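Local coordinates for F5/8 type C domain protein (Clostridium perfringens, PDB 7JRM), which probably recognises mucin-type glycans through a CBM51 carbohydrate-binding module that forms part of ZmpB, a multidomain O-glycopeptidase, at residues 59-64 and 75-80; 19-24 and 49-54; 13-18 and 187-192; 143-148 and 222-227. One frame throughout, in Å; residues are numbered along the deposited sequence.

How the contacts relate
Followed from the N terminus, the chain first opens contact 3 at 13-18, and only 187-192 closes this long loop. Two shorter loops nest inside it in series: contact 2 joins 19-24 to 49-54, and contact 1 then closes the hairpin between 59-64 and 75-80. Both belong to the Ig-like part of the chain. Contact 4 opens at 143-148, before contact 3 has closed, and ends at 222-227, so these two cross. Contact 4 pairs strands within the carbohydrate-binding module, whereas contact 3 ties that module to strand 14-16 of the Ig-like sheet. Segment 75-80 also reaches contact 4, through Thr80 and Arg224, adding a second tie between the domains.

Contact 1 (59-64 and 75-80); sequences VVYSVT and RTIAVT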
loop_
_atom_site.group_PDB
_atom_site.type_symbol
_atom_site.label_atom_id
_atom_site.label_comp_id
_atom_site.label_asym_id
_atom_site.label_seq_id
_atom_site.Cartn_x
_atom_site.Cartn_y
_atom_site.Cartn_z
ATOM N N VAL A 59 6.862 11.943 -28.464
ATOM C CA VAL A 59 8.296 11.711 -28.342
ATOM C C VAL A 59 8.910 11.748 -29.735
ATOM O O VAL A 59 8.377 11.139 -30.670
ATOM C CB VAL A 59 8.610 10.368 -27.652
ATOM C CG1 VAL A 59 10.099 10.262 -27.359
ATOM C CG2 VAL A 59 7.800 10.215 -26.374
ATOM N N VAL A 60 10.028 12.458 -29.872
ATOM C CA VAL A 60 10.767 12.551 -31.126
ATOM C C VAL A 60 12.086 11.811 -30.963
ATOM O O VAL A 60 12.752 11.927 -29.927
ATOM C CB VAL A 60 11.004 14.019 -31.535
ATOM C CG1 VAL A 60 11.598 14.094 -32.936
ATOM C CG2 VAL A 60 9.706 14.807 -31.459
ATOM N N TYR A 61 12.464 11.050 -31.988
ATOM C CA TYR A 61 13.652 10.211 -31.954
ATOM C C TYR A 61 14.599 10.606 -33.078
ATOM O O TYR A 61 14.165 10.864 -34.206
ATOM C CB TYR A 61 13.284 8.727 -32.076
ATOM C CG TYR A 61 12.290 8.251 -31.037
ATOM C CD1 TYR A 61 10.927 8.470 -31.196
ATOM C CD2 TYR A 61 12.717 7.583 -29.897
ATOM C CE1 TYR A 61 10.020 8.041 -30.248
ATOM C CE2 TYR A 61 11.815 7.148 -28.944
ATOM C CZ TYR A 61 10.468 7.377 -29.126
ATOM O OH TYR A 61 9.565 6.947 -28.182
ATOM N N SER A 62 15.892 10.649 -32.765
ATOM C CA SER A 62 16.919 11.006 -33.735
ATOM C C SER A 62 18.128 10.104 -33.542
ATOM O O SER A 62 18.441 9.687 -32.424
ATOM C CB SER A 62 17.333 12.478 -33.605
ATOM O OG SER A 62 18.000 12.925 -34.771
ATOM N N VAL A 63 18.810 9.808 -34.649
ATOM C CA VAL A 63 19.980 8.940 -34.641
ATOM C C VAL A 63 21.008 9.490 -35.623
ATOM O O VAL A 63 20.663 10.145 -36.610
ATOM C CB VAL A 63 19.610 7.476 -34.983
ATOM C CG1 VAL A 63 19.351 7.314 -36.474
ATOM C CG2 VAL A 63 20.699 6.521 -34.514
ATOM N N THR A 64 22.280 9.232 -35.332
ATOM C CA THR A 64 23.389 9.643 -36.181
ATOM C C THR A 64 24.220 8.422 -36.549
ATOM O O THR A 64 24.510 7.577 -35.696
ATOM C CB THR A 64 24.271 10.686 -35.486
ATOM N N ARG A 75 6.425 9.838 -32.724
ATOM C CA ARG A 75 5.307 8.961 -32.409
ATOM C C ARG A 75 4.741 9.360 -31.054
ATOM O O ARG A 75 5.425 9.971 -30.228
ATOM C CB ARG A 75 5.725 7.483 -32.414
ATOM C CG ARG A 75 6.844 7.138 -31.441
ATOM C CD ARG A 75 6.299 6.548 -30.147
ATOM N NE ARG A 75 7.332 5.877 -29.364
ATOM C CZ ARG A 75 7.610 4.580 -29.448
ATOM N NH1 ARG A 75 6.934 3.807 -30.286
ATOM N NH2 ARG A 75 8.567 4.057 -28.695
ATOM N N THR A 76 3.479 9.007 -30.835
ATOM C CA THR A 76 2.786 9.321 -29.596
ATOM C C THR A 76 2.657 8.077 -28.725
ATOM O O THR A 76 2.549 6.955 -29.223
ATOM C CB THR A 76 1.397 9.903 -29.874
ATOM O OG1 THR A 76 0.606 8.939 -30.581
ATOM C CG2 THR A 76 1.508 11.174 -30.706
ATOM N N ILE A 77 2.674 8.291 -27.411
ATOM C CA ILE A 77 2.534 7.221 -26.429
ATOM C C ILE A 77 1.423 7.612 -25.466
ATOM O O ILE A 77 1.545 8.607 -24.742
ATOM C CB ILE A 77 3.842 6.955 -25.667
ATOM C CG1 ILE A 77 4.933 6.479 -26.628
ATOM C CG2 ILE A 77 3.616 5.935 -24.561
ATOM C CD1 ILE A 77 6.218 6.071 -25.943
ATOM N N ALA A 78 0.346 6.833 -25.454
ATOM C CA ALA A 78 -0.812 7.110 -24.619
ATOM C C ALA A 78 -0.812 6.208 -23.392
ATOM O O ALA A 78 -0.525 5.012 -23.487
ATOM C CB ALA A 78 -2.110 6.918 -25.406
ATOM N N VAL A 79 -1.133 6.791 -22.241
ATOM C CA VAL A 79 -1.257 6.063 -20.982
ATOM C C VAL A 79 -2.714 6.160 -20.556
ATOM O O VAL A 79 -3.173 7.226 -20.123
ATOM C CB VAL A 79 -0.321 6.619 -19.899
ATOM C CG1 VAL A 79 -0.511 5.862 -18.594
ATOM C CG2 VAL A 79 1.128 6.543 -20.362
ATOM N N THR A 80 -3.444 5.055 -20.676
ATOM C CA THR A 80 -4.889 5.038 -20.507
ATOM C C THR A 80 -5.282 4.154 -19.330
ATOM O O THR A 80 -4.452 3.468 -18.728
ATOM C CB THR A 80 -5.581 4.550 -21.787
ATOM O OG1 THR A 80 -5.209 3.190 -22.043
ATOM C CG2 THR A 80 -5.169 5.411 -22.973
#
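Arg75 sets CG between its backbone N and carbonyl carbon (chi1 58°) and bends again at chi2, while Tyr61 holds CG anti to its own carbonyl carbon (chi1 -55°); together these turns carry the aliphatic part of the arginine past one end of the tyrosine ring. CG of Arg75 passes 3.5 Å from CE1 of Tyr61, and the chain then brings NE to the phenol oxygen. The bond from Arg75 NE to Tyr61 OH is short, 2.7 Å, and somewhat bent. Ring and guanidinium planes stand 83° apart, so this is a meeting of the guanidinium edge with the hydroxyl rather than a stack. Tyr61 OH is also bonded to Leu24 O, which takes a further bond from Arg75 NH2; the hydroxyl is thus fixed between a cation and a carbonyl. The remaining guanidinium nitrogen, NH1, is bonded to Glu12 O.

Between these two segments one antiparallel hydrogen-bonded pair, Val59 with Arg75, joins the backbones. Val59 N reaches Arg75 O at 3.0 Å, and Arg75 N returns a bond to Val59 O at 3.1 Å. From this pair the two segments run off in opposite directions along the hairpin, whose pairing continues with Tyr61 and Cys73. Val59 CG2 and Ile77 CD1 make an apolar touch, a loose one at 4.5 Å. The contact is buried in the hairpin of strands 55-64 and 70-79, the two inner strands of the Ig-like sheet, with strand 43-47 flanking the first, strand 14-16 flanking the second, and Ile28 packing on both Tyr61 and Arg75.

Contact 2 (19-24 and 49-54); sequences DEKVDL and FVEGKS
Phe49 is the piece on which Leu24 and Val22 converge. CD2 of Leu24 sits over one face of the phenyl ring, 4.2 Å from the ring centroid and only 15° off its normal, a clear CH-pi contact shifted a little toward the rim. Val22 points head-on against the phenylalanine and meets its CZ end obliquely: Val22 CG1 lies 3.6 Å from Phe49 CZ and 3.9 Å from Phe49 CE1. The phenylalanine reaches both partners because its CG is anti to the backbone N (chi1 173°), which sends the ring across the space between two loops that share no backbone bonds.

Outside this apolar centre is a looser charged pair. Lys21 NZ and Glu51 OE1 stay 4.1 Å apart, beyond a salt bridge; both chains bend at chi2 and cross at about a right angle. The attraction is therefore probably modest at this exposed surface. Glu51 OE2 lies in the plane of the Phe49 ring, at its edge.

A further layer positions the first. Phe57 meets Phe49 edge-to-face, and the backbone N of Phe49 is bonded to Ser47 OG. The carbonyl of Leu24 is gripped by Tyr61 and Arg75, and Val22 also rests on Tyr16. Two irregular connections, one after strand 14-16 and the other between strands 43-47 and 55-64, thus pack Val22, Leu24 and Phe49 against Val79, Ile77 and Phe57 of the sheet strands, within a region that belongs to the bacterial Ig-like family of the E-set clan.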
loop_
_atom_site.group_PDB
_atom_site.type_symbol
_atom_site.label_atom_id
_atom_site.label_comp_id
_atom_site.label_asym_id
_atom_site.label_seq_id
_atom_site.Cartn_x
_atom_site.Cartn_y
_atom_site.Cartn_z
ATOM N N ASP A 19 -0.929 0.623 -14.976
ATOM C CA ASP A 19 -0.008 -0.168 -14.171
ATOM C C ASP A 19 1.191 -0.685 -14.955
ATOM O O ASP A 19 2.079 -1.304 -14.359
ATOM C CB ASP A 19 -0.747 -1.350 -13.534
ATOM C CG ASP A 19 -1.960 -0.916 -12.735
ATOM O OD1 ASP A 19 -1.796 -0.569 -11.547
ATOM O OD2 ASP A 19 -3.075 -0.925 -13.296
ATOM N N GLU A 20 1.245 -0.451 -16.261
ATOM C CA GLU A 20 2.322 -0.976 -17.086
ATOM C C GLU A 20 3.522 -0.036 -17.075
ATOM O O GLU A 20 3.383 1.185 -16.955
ATOM C CB GLU A 20 1.842 -1.194 -18.522
ATOM C CG GLU A 20 0.818 -2.310 -18.662
ATOM C CD GLU A 20 0.202 -2.368 -20.047
ATOM O OE1 GLU A 20 -0.099 -1.297 -20.613
ATOM O OE2 GLU A 20 0.016 -3.488 -20.568
ATOM N N LYS A 21 4.710 -0.624 -17.199
ATOM C CA LYS A 21 5.948 0.144 -17.248
ATOM C C LYS A 21 6.172 0.649 -18.667
ATOM O O LYS A 21 6.277 -0.147 -19.607
ATOM C CB LYS A 21 7.126 -0.711 -16.785
ATOM C CG LYS A 21 8.454 0.027 -16.745
ATOM C CD LYS A 21 8.421 1.174 -15.749
ATOM C CE LYS A 21 9.825 1.595 -15.346
ATOM N NZ LYS A 21 9.820 2.861 -14.560
ATOM N N VAL A 22 6.247 1.967 -18.824
ATOM C CA VAL A 22 6.364 2.576 -20.145
ATOM C C VAL A 22 7.812 2.482 -20.610
ATOM O O VAL A 22 8.723 2.995 -19.952
ATOM C CB VAL A 22 5.883 4.034 -20.126
ATOM C CG1 VAL A 22 6.433 4.793 -21.327
ATOM C CG2 VAL A 22 4.364 4.089 -20.108
ATOM N N ASP A 23 8.024 1.818 -21.743
ATOM C CA ASP A 23 9.325 1.763 -22.400
ATOM C C ASP A 23 9.298 2.748 -23.562
ATOM O O ASP A 23 8.648 2.498 -24.582
ATOM C CB ASP A 23 9.639 0.346 -22.878
ATOM C CG ASP A 23 10.999 0.240 -23.543
ATOM O OD1 ASP A 23 11.850 1.126 -23.314
ATOM O OD2 ASP A 23 11.220 -0.735 -24.293
ATOM N N LEU A 24 10.001 3.872 -23.403
ATOM C CA LEU A 24 9.977 4.922 -24.416
ATOM C C LEU A 24 10.633 4.494 -25.721
ATOM O O LEU A 24 10.427 5.151 -26.747
ATOM C CB LEU A 24 10.664 6.180 -23.882
ATOM C CG LEU A 24 9.917 6.952 -22.796
ATOM C CD1 LEU A 24 10.704 8.183 -22.394
ATOM C CD2 LEU A 24 8.523 7.334 -23.266
ATOM N N PHE A 49 6.795 13.671 -21.989
ATOM C CA PHE A 49 6.302 12.537 -21.222
ATOM C C PHE A 49 6.562 12.725 -19.732
ATOM O O PHE A 49 7.627 13.198 -19.326
ATOM C CB PHE A 49 6.965 11.248 -21.711
ATOM C CG PHE A 49 6.640 10.041 -20.879
ATOM C CD1 PHE A 49 5.418 9.405 -21.006
ATOM C CD2 PHE A 49 7.562 9.538 -19.976
ATOM C CE1 PHE A 49 5.117 8.291 -20.245
ATOM C CE2 PHE A 49 7.267 8.425 -19.211
ATOM C CZ PHE A 49 6.043 7.801 -19.345
ATOM N N VAL A 50 5.574 12.355 -18.919
ATOM C CA VAL A 50 5.682 12.376 -17.465
ATOM C C VAL A 50 5.270 11.007 -16.941
ATOM O O VAL A 50 4.197 10.504 -17.289
ATOM C CB VAL A 50 4.805 13.475 -16.831
ATOM C CG1 VAL A 50 5.293 13.797 -15.425
ATOM C CG2 VAL A 50 4.788 14.727 -17.695
ATOM N N GLU A 51 6.119 10.409 -16.110
ATOM C CA GLU A 51 5.795 9.118 -15.519
ATOM C C GLU A 51 4.661 9.258 -14.510
ATOM O O GLU A 51 4.453 10.320 -13.916
ATOM C CB GLU A 51 7.022 8.515 -14.835
ATOM C CG GLU A 51 8.135 8.100 -15.781
ATOM C CD GLU A 51 8.070 6.636 -16.156
ATOM O OE1 GLU A 51 7.238 5.908 -15.577
ATOM O OE2 GLU A 51 8.857 6.213 -17.028
ATOM N N GLY A 52 3.925 8.164 -14.317
ATOM C CA GLY A 52 2.818 8.164 -13.376
ATOM C C GLY A 52 1.720 9.146 -13.712
ATOM O O GLY A 52 1.040 9.643 -12.807
ATOM N N LYS A 53 1.525 9.443 -14.995
ATOM C CA LYS A 53 0.527 10.414 -15.420
ATOM C C LYS A 53 -0.200 9.890 -16.647
ATOM O O LYS A 53 0.436 9.429 -17.599
ATOM C CB LYS A 53 1.171 11.772 -15.727
ATOM C CG LYS A 53 0.207 12.804 -16.287
ATOM C CD LYS A 53 0.926 14.091 -16.650
ATOM C CE LYS A 53 0.440 14.640 -17.980
ATOM N NZ LYS A 53 -0.960 15.138 -17.893
ATOM N N SER A 54 -1.528 9.962 -16.621
ATOM C CA SER A 54 -2.338 9.538 -17.753
ATOM C C SER A 54 -2.396 10.648 -18.794
ATOM O O SER A 54 -2.622 11.815 -18.457
ATOM C CB SER A 54 -3.747 9.169 -17.293
ATOM O OG SER A 54 -4.550 8.756 -18.385
#

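Contact 3 (13-18 and 187-192); sequences NLAYSM and KKRLVV
Val191 packs into the backbone of Asn13 to Ala15, and here the contact is tight. Its CG1, anti to the backbone N (chi1 -177°), lies 3.7 Å from Ala15 CB and also rests on Leu14 O, while Val191 CG2 comes within 3.5 Å of Asn13 O. Ala15 CB faces Val191; the short axes of the two strands are 7.2 Å apart and at 78°, so the strands cross rather than pair. Ala15 N is buried here with no partner in the model.

On either side of this knot the packing gives way to polar groups and water. Arg189, extended from CG to NE, reaches alongside Ala15 and donates from NH2 to Ala15 O at 3.1 Å; the donor is tilted 27° from the carbonyl plane. The same NH2 makes a salt bridge with Asp147, its stronger partner. Leu14 CD2 comes up to NH1 of Arg189 obliquely, and a water accepts from that NH1 and turns weakly to Ala15 O. At the other end Asn13 ND2 makes only a weak, 3.5 Å bond to Val191 O; the stronger partner of the amide is Thr76 N, at OD1. One water bridges Asn13 O and Val191 N, accepting from the latter at 3.0 Å; another, weakly held by ND2, donates to Val191 O.

The Ig-like sheet and the carbohydrate-binding module are thus joined here by the Val191 packing, the Arg189 to Ala15 bond and bridging waters. Such chemistry implies a largely polar, partly water-mediated junction round a small apolar centre, with the charge of Arg189 probably balanced largely by Asp147 rather than by the neighbouring domain.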
loop_
_atom_site.group_PDB
_atom_site.type_symbol
_atom_site.label_atom_id
_atom_site.label_comp_id
_atom_site.label_asym_id
_atom_site.label_seq_id
_atom_site.Cartn_x
_atom_site.Cartn_y
_atom_site.Cartn_z
ATOM N N ASN A 13 2.669 4.504 -33.196
ATOM C CA ASN A 13 1.961 4.962 -32.009
ATOM C C ASN A 13 1.716 3.803 -31.049
ATOM O O ASN A 13 1.361 2.696 -31.461
ATOM C CB ASN A 13 0.633 5.610 -32.401
ATOM C CG ASN A 13 0.820 6.948 -33.092
ATOM O OD1 ASN A 13 1.829 7.625 -32.900
ATOM N ND2 ASN A 13 -0.161 7.338 -33.899
ATOM N N LEU A 14 1.908 4.067 -29.759
ATOM C CA LEU A 14 1.764 3.063 -28.718
ATOM C C LEU A 14 0.689 3.481 -27.722
ATOM O O LEU A 14 0.275 4.643 -27.671
ATOM C CB LEU A 14 3.088 2.835 -27.976
ATOM C CG LEU A 14 4.130 1.936 -28.643
ATOM C CD1 LEU A 14 5.438 1.999 -27.875
ATOM C CD2 LEU A 14 3.628 0.504 -28.732
ATOM N N ALA A 15 0.248 2.511 -26.923
ATOM C CA ALA A 15 -0.720 2.745 -25.861
ATOM C C ALA A 15 -0.386 1.845 -24.682
ATOM O O ALA A 15 -0.131 0.651 -24.863
ATOM C CB ALA A 15 -2.153 2.481 -26.340
ATOM N N TYR A 16 -0.386 2.420 -23.481
ATOM C CA TYR A 16 -0.087 1.688 -22.262
ATOM C C TYR A 16 -1.206 1.899 -21.252
ATOM O O TYR A 16 -1.949 2.882 -21.310
ATOM C CB TYR A 16 1.251 2.128 -21.649
ATOM C CG TYR A 16 2.470 1.612 -22.378
ATOM C CD1 TYR A 16 3.009 0.369 -22.077
ATOM C CD2 TYR A 16 3.090 2.374 -23.359
ATOM C CE1 TYR A 16 4.128 -0.105 -22.738
ATOM C CE2 TYR A 16 4.208 1.910 -24.025
ATOM C CZ TYR A 16 4.722 0.670 -23.710
ATOM O OH TYR A 16 5.835 0.205 -24.372
ATOM N N SER A 17 -1.321 0.956 -20.321
ATOM C CA SER A 17 -2.282 1.064 -19.237
ATOM C C SER A 17 -1.634 1.764 -18.042
ATOM O O SER A 17 -0.464 2.152 -18.074
ATOM C CB SER A 17 -2.820 -0.317 -18.860
ATOM O OG SER A 17 -2.038 -0.912 -17.840
ATOM N N MET A 18 -2.406 1.927 -16.966
ATOM C CA MET A 18 -1.923 2.695 -15.822
ATOM C C MET A 18 -0.845 1.949 -15.043
ATOM O O MET A 18 0.069 2.580 -14.500
ATOM C CB MET A 18 -3.089 3.053 -14.899
ATOM C CG MET A 18 -4.049 4.080 -15.477
ATOM S SD MET A 18 -3.220 5.556 -16.104
ATOM C CE MET A 18 -2.635 6.294 -14.581
ATOM N N LYS A 187 0.550 -9.978 -37.383
ATOM C CA LYS A 187 -0.471 -9.010 -37.008
ATOM C C LYS A 187 0.148 -7.646 -36.723
ATOM O O LYS A 187 1.253 -7.544 -36.183
ATOM C CB LYS A 187 -1.248 -9.507 -35.787
ATOM C CG LYS A 187 -0.419 -9.627 -34.516
ATOM C CD LYS A 187 -1.263 -10.117 -33.350
ATOM C CE LYS A 187 -0.563 -9.883 -32.018
ATOM N NZ LYS A 187 0.839 -10.390 -32.024
ATOM N N LYS A 188 -0.571 -6.595 -37.102
ATOM C CA LYS A 188 -0.128 -5.222 -36.916
ATOM C C LYS A 188 -1.037 -4.511 -35.921
ATOM O O LYS A 188 -2.229 -4.813 -35.817
ATOM C CB LYS A 188 -0.114 -4.461 -38.246
ATOM C CG LYS A 188 1.014 -4.861 -39.184
ATOM C CD LYS A 188 0.884 -4.160 -40.529
ATOM C CE LYS A 188 1.880 -4.707 -41.540
ATOM N NZ LYS A 188 3.289 -4.523 -41.092
ATOM N N ARG A 189 -0.460 -3.561 -35.191
ATOM C CA ARG A 189 -1.184 -2.799 -34.185
ATOM C C ARG A 189 -1.483 -1.399 -34.702
ATOM O O ARG A 189 -0.646 -0.779 -35.365
ATOM C CB ARG A 189 -0.383 -2.713 -32.883
ATOM C CG ARG A 189 -1.165 -2.153 -31.705
ATOM C CD ARG A 189 -0.363 -2.249 -30.417
ATOM N NE ARG A 189 -1.142 -1.838 -29.253
ATOM C CZ ARG A 189 -0.613 -1.482 -28.086
ATOM N NH1 ARG A 189 0.703 -1.487 -27.922
ATOM N NH2 ARG A 189 -1.400 -1.122 -27.081
ATOM N N LEU A 190 -2.683 -0.907 -34.398
ATOM C CA LEU A 190 -3.105 0.436 -34.773
ATOM C C LEU A 190 -3.617 1.148 -33.530
ATOM O O LEU A 190 -4.580 0.693 -32.905
ATOM C CB LEU A 190 -4.188 0.400 -35.855
ATOM C CG LEU A 190 -3.811 -0.241 -37.194
ATOM C CD1 LEU A 190 -5.006 -0.257 -38.136
ATOM C CD2 LEU A 190 -2.633 0.483 -37.830
ATOM N N VAL A 191 -2.973 2.256 -33.174
ATOM C CA VAL A 191 -3.353 3.070 -32.024
ATOM C C VAL A 191 -3.666 4.464 -32.548
ATOM O O VAL A 191 -2.762 5.183 -32.994
ATOM C CB VAL A 191 -2.252 3.112 -30.956
ATOM C CG1 VAL A 191 -2.720 3.905 -29.746
ATOM C CG2 VAL A 191 -1.853 1.701 -30.551
ATOM N N VAL A 192 -4.940 4.850 -32.496
ATOM C CA VAL A 192 -5.428 6.058 -33.150
ATOM C C VAL A 192 -5.993 7.008 -32.103
ATOM O O VAL A 192 -6.768 6.595 -31.232
ATOM C CB VAL A 192 -6.493 5.734 -34.214
ATOM C CG1 VAL A 192 -6.874 6.991 -34.985
ATOM C CG2 VAL A 192 -5.987 4.654 -35.157
HETATM O O HOH W 1 -0.260 2.944 -34.270
HETATM O O HOH W 2 -2.516 6.812 -35.822
HETATM O O HOH W 3 2.218 -1.692 -25.374
#

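Contact 4 (143-148 and 222-227); sequences YDIFDT and KFRNLA
Tyr143 and Phe223 lay their rings face on face in an offset stack, the planes at 1° and the centroids 4.0 Å apart. CD2 of Tyr143 sits over the centre of the Phe223 ring, while Phe223 CB adds a CH-pi contact to the tyrosine. At the edges lie oxygens: Asn225 OD1 is in the plane of the Tyr143 ring, 3.4 Å from CD1, and Ile145 O borders Phe223.

Asn225 OD1 also accepts from Asp144 N, which stands above the amide plane. Asp144 replies through OD2, taking the Leu226 backbone N at 2.9 Å on the anti side of the carboxylate, so the two bonds clasp the segments together next to the paired residues. Ile145 pairs with Arg224 and Asp147 with Lys222 as hydrogen-bonded pairs around the non-hydrogen-bonded pair Phe146 and Phe223. Arg224 and Asp147 run side by side, and NH2 to OD2, 3.1 Å, is a salt bridge with a weak hydrogen bond; Asp147 OD2 is held more firmly by Arg189, and Arg224 NE by Thr80 OG1.

Such antiparallel pairing, with Phe146 and Phe223 on one face and Ile145 with the charged Asp147, Lys222 and Arg224 on the other, fits the beta sandwich of NPCBM (CBM51) modules.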
loop_
_atom_site.group_PDB
_atom_site.type_symbol
_atom_site.label_atom_id
_atom_site.label_comp_id
_atom_site.label_asym_id
_atom_site.label_seq_id
_atom_site.Cartn_x
_atom_site.Cartn_y
_atom_site.Cartn_z
ATOM N N TYR A 143 -14.558 9.126 -26.150
ATOM C CA TYR A 143 -13.412 8.233 -26.111
ATOM C C TYR A 143 -12.153 8.963 -26.563
ATOM O O TYR A 143 -12.213 9.940 -27.314
ATOM C CB TYR A 143 -13.656 7.003 -26.986
ATOM C CG TYR A 143 -14.784 6.125 -26.488
ATOM C CD1 TYR A 143 -14.707 5.500 -25.250
ATOM C CD2 TYR A 143 -15.928 5.928 -27.251
ATOM C CE1 TYR A 143 -15.735 4.698 -24.788
ATOM C CE2 TYR A 143 -16.961 5.128 -26.798
ATOM C CZ TYR A 143 -16.859 4.515 -25.566
ATOM O OH TYR A 143 -17.884 3.719 -25.111
ATOM N N ASP A 144 -11.005 8.476 -26.095
ATOM C CA ASP A 144 -9.719 9.121 -26.327
ATOM C C ASP A 144 -8.842 8.373 -27.319
ATOM O O ASP A 144 -8.280 8.986 -28.231
ATOM C CB ASP A 144 -8.966 9.283 -24.998
ATOM C CG ASP A 144 -9.728 10.123 -23.993
ATOM O OD1 ASP A 144 -10.136 11.250 -24.345
ATOM O OD2 ASP A 144 -9.916 9.658 -22.849
ATOM N N ILE A 145 -8.707 7.057 -27.166
ATOM C CA ILE A 145 -7.763 6.264 -27.942
ATOM C C ILE A 145 -8.477 5.038 -28.491
ATOM O O ILE A 145 -9.261 4.395 -27.784
ATOM C CB ILE A 145 -6.545 5.849 -27.085
ATOM C CG1 ILE A 145 -5.629 7.050 -26.839
ATOM C CG2 ILE A 145 -5.771 4.711 -27.739
ATOM C CD1 ILE A 145 -4.956 7.568 -28.090
ATOM N N PHE A 146 -8.215 4.719 -29.756
ATOM C CA PHE A 146 -8.657 3.473 -30.365
ATOM C C PHE A 146 -7.452 2.568 -30.580
ATOM O O PHE A 146 -6.464 2.981 -31.195
ATOM C CB PHE A 146 -9.375 3.719 -31.692
ATOM C CG PHE A 146 -9.656 2.462 -32.462
ATOM C CD1 PHE A 146 -10.573 1.536 -31.988
ATOM C CD2 PHE A 146 -8.997 2.197 -33.651
ATOM C CE1 PHE A 146 -10.831 0.374 -32.691
ATOM C CE2 PHE A 146 -9.253 1.038 -34.358
ATOM C CZ PHE A 146 -10.171 0.124 -33.877
ATOM N N ASP A 147 -7.540 1.338 -30.078
ATOM C CA ASP A 147 -6.443 0.383 -30.122
ATOM C C ASP A 147 -6.957 -0.944 -30.660
ATOM O O ASP A 147 -8.035 -1.402 -30.267
ATOM C CB ASP A 147 -5.832 0.194 -28.726
ATOM C CG ASP A 147 -4.518 -0.559 -28.756
ATOM O OD1 ASP A 147 -4.003 -0.822 -29.862
ATOM O OD2 ASP A 147 -3.998 -0.881 -27.667
ATOM N N THR A 148 -6.188 -1.561 -31.555
ATOM C CA THR A 148 -6.634 -2.795 -32.187
ATOM C C THR A 148 -5.451 -3.529 -32.804
ATOM O O THR A 148 -4.440 -2.919 -33.162
ATOM C CB THR A 148 -7.693 -2.523 -33.264
ATOM O OG1 THR A 148 -8.215 -3.765 -33.752
ATOM C CG2 THR A 148 -7.090 -1.745 -34.427
ATOM N N LYS A 222 -10.654 -1.939 -29.249
ATOM C CA LYS A 222 -11.232 -1.374 -28.039
ATOM C C LYS A 222 -10.913 0.110 -27.958
ATOM O O LYS A 222 -9.901 0.575 -28.488
ATOM C CB LYS A 222 -10.708 -2.093 -26.791
ATOM C CG LYS A 222 -9.200 -1.996 -26.612
ATOM C CD LYS A 222 -8.722 -2.839 -25.441
ATOM C CE LYS A 222 -7.205 -2.951 -25.423
ATOM N NZ LYS A 222 -6.735 -3.973 -24.446
ATOM N N PHE A 223 -11.797 0.844 -27.291
ATOM C CA PHE A 223 -11.521 2.223 -26.923
ATOM C C PHE A 223 -10.731 2.256 -25.622
ATOM O O PHE A 223 -10.850 1.367 -24.777
ATOM C CB PHE A 223 -12.819 3.014 -26.759
ATOM C CG PHE A 223 -13.505 3.340 -28.054
ATOM C CD1 PHE A 223 -12.889 4.147 -28.997
ATOM C CD2 PHE A 223 -14.771 2.849 -28.327
ATOM C CE1 PHE A 223 -13.520 4.454 -30.189
ATOM C CE2 PHE A 223 -15.408 3.151 -29.517
ATOM C CZ PHE A 223 -14.781 3.956 -30.450
ATOM N N ARG A 224 -9.910 3.292 -25.470
ATOM C CA ARG A 224 -9.121 3.480 -24.259
ATOM C C ARG A 224 -9.213 4.937 -23.836
ATOM O O ARG A 224 -8.979 5.836 -24.647
ATOM C CB ARG A 224 -7.658 3.076 -24.473
ATOM C CG ARG A 224 -7.466 1.642 -24.939
ATOM C CD ARG A 224 -6.016 1.369 -25.301
ATOM N NE ARG A 224 -5.144 1.387 -24.130
ATOM C CZ ARG A 224 -4.303 0.408 -23.811
ATOM N NH1 ARG A 224 -3.547 0.507 -22.728
ATOM N NH2 ARG A 224 -4.219 -0.672 -24.576
ATOM N N ASN A 225 -9.553 5.164 -22.571
ATOM C CA ASN A 225 -9.760 6.505 -22.047
ATOM C C ASN A 225 -8.678 6.864 -21.037
ATOM O O ASN A 225 -8.164 6.003 -20.317
ATOM C CB ASN A 225 -11.136 6.632 -21.388
ATOM C CG ASN A 225 -12.234 6.925 -22.387
ATOM O OD1 ASN A 225 -12.026 6.828 -23.596
ATOM N ND2 ASN A 225 -13.410 7.287 -21.889
ATOM N N LEU A 226 -8.340 8.150 -20.995
ATOM C CA LEU A 226 -7.422 8.643 -19.981
ATOM C C LEU A 226 -8.030 8.464 -18.595
ATOM O O LEU A 226 -9.252 8.483 -18.421
ATOM C CB LEU A 226 -7.092 10.117 -20.228
ATOM C CG LEU A 226 -6.563 10.470 -21.620
ATOM C CD1 LEU A 226 -6.218 11.949 -21.709
ATOM C CD2 LEU A 226 -5.357 9.612 -21.967
ATOM N N ALA A 227 -7.161 8.283 -17.603
ATOM C CA ALA A 227 -7.624 8.016 -16.249
ATOM C C ALA A 227 -8.419 9.195 -15.703
ATOM O O ALA A 227 -8.105 10.359 -15.969
ATOM C CB ALA A 227 -6.438 7.713 -15.334
#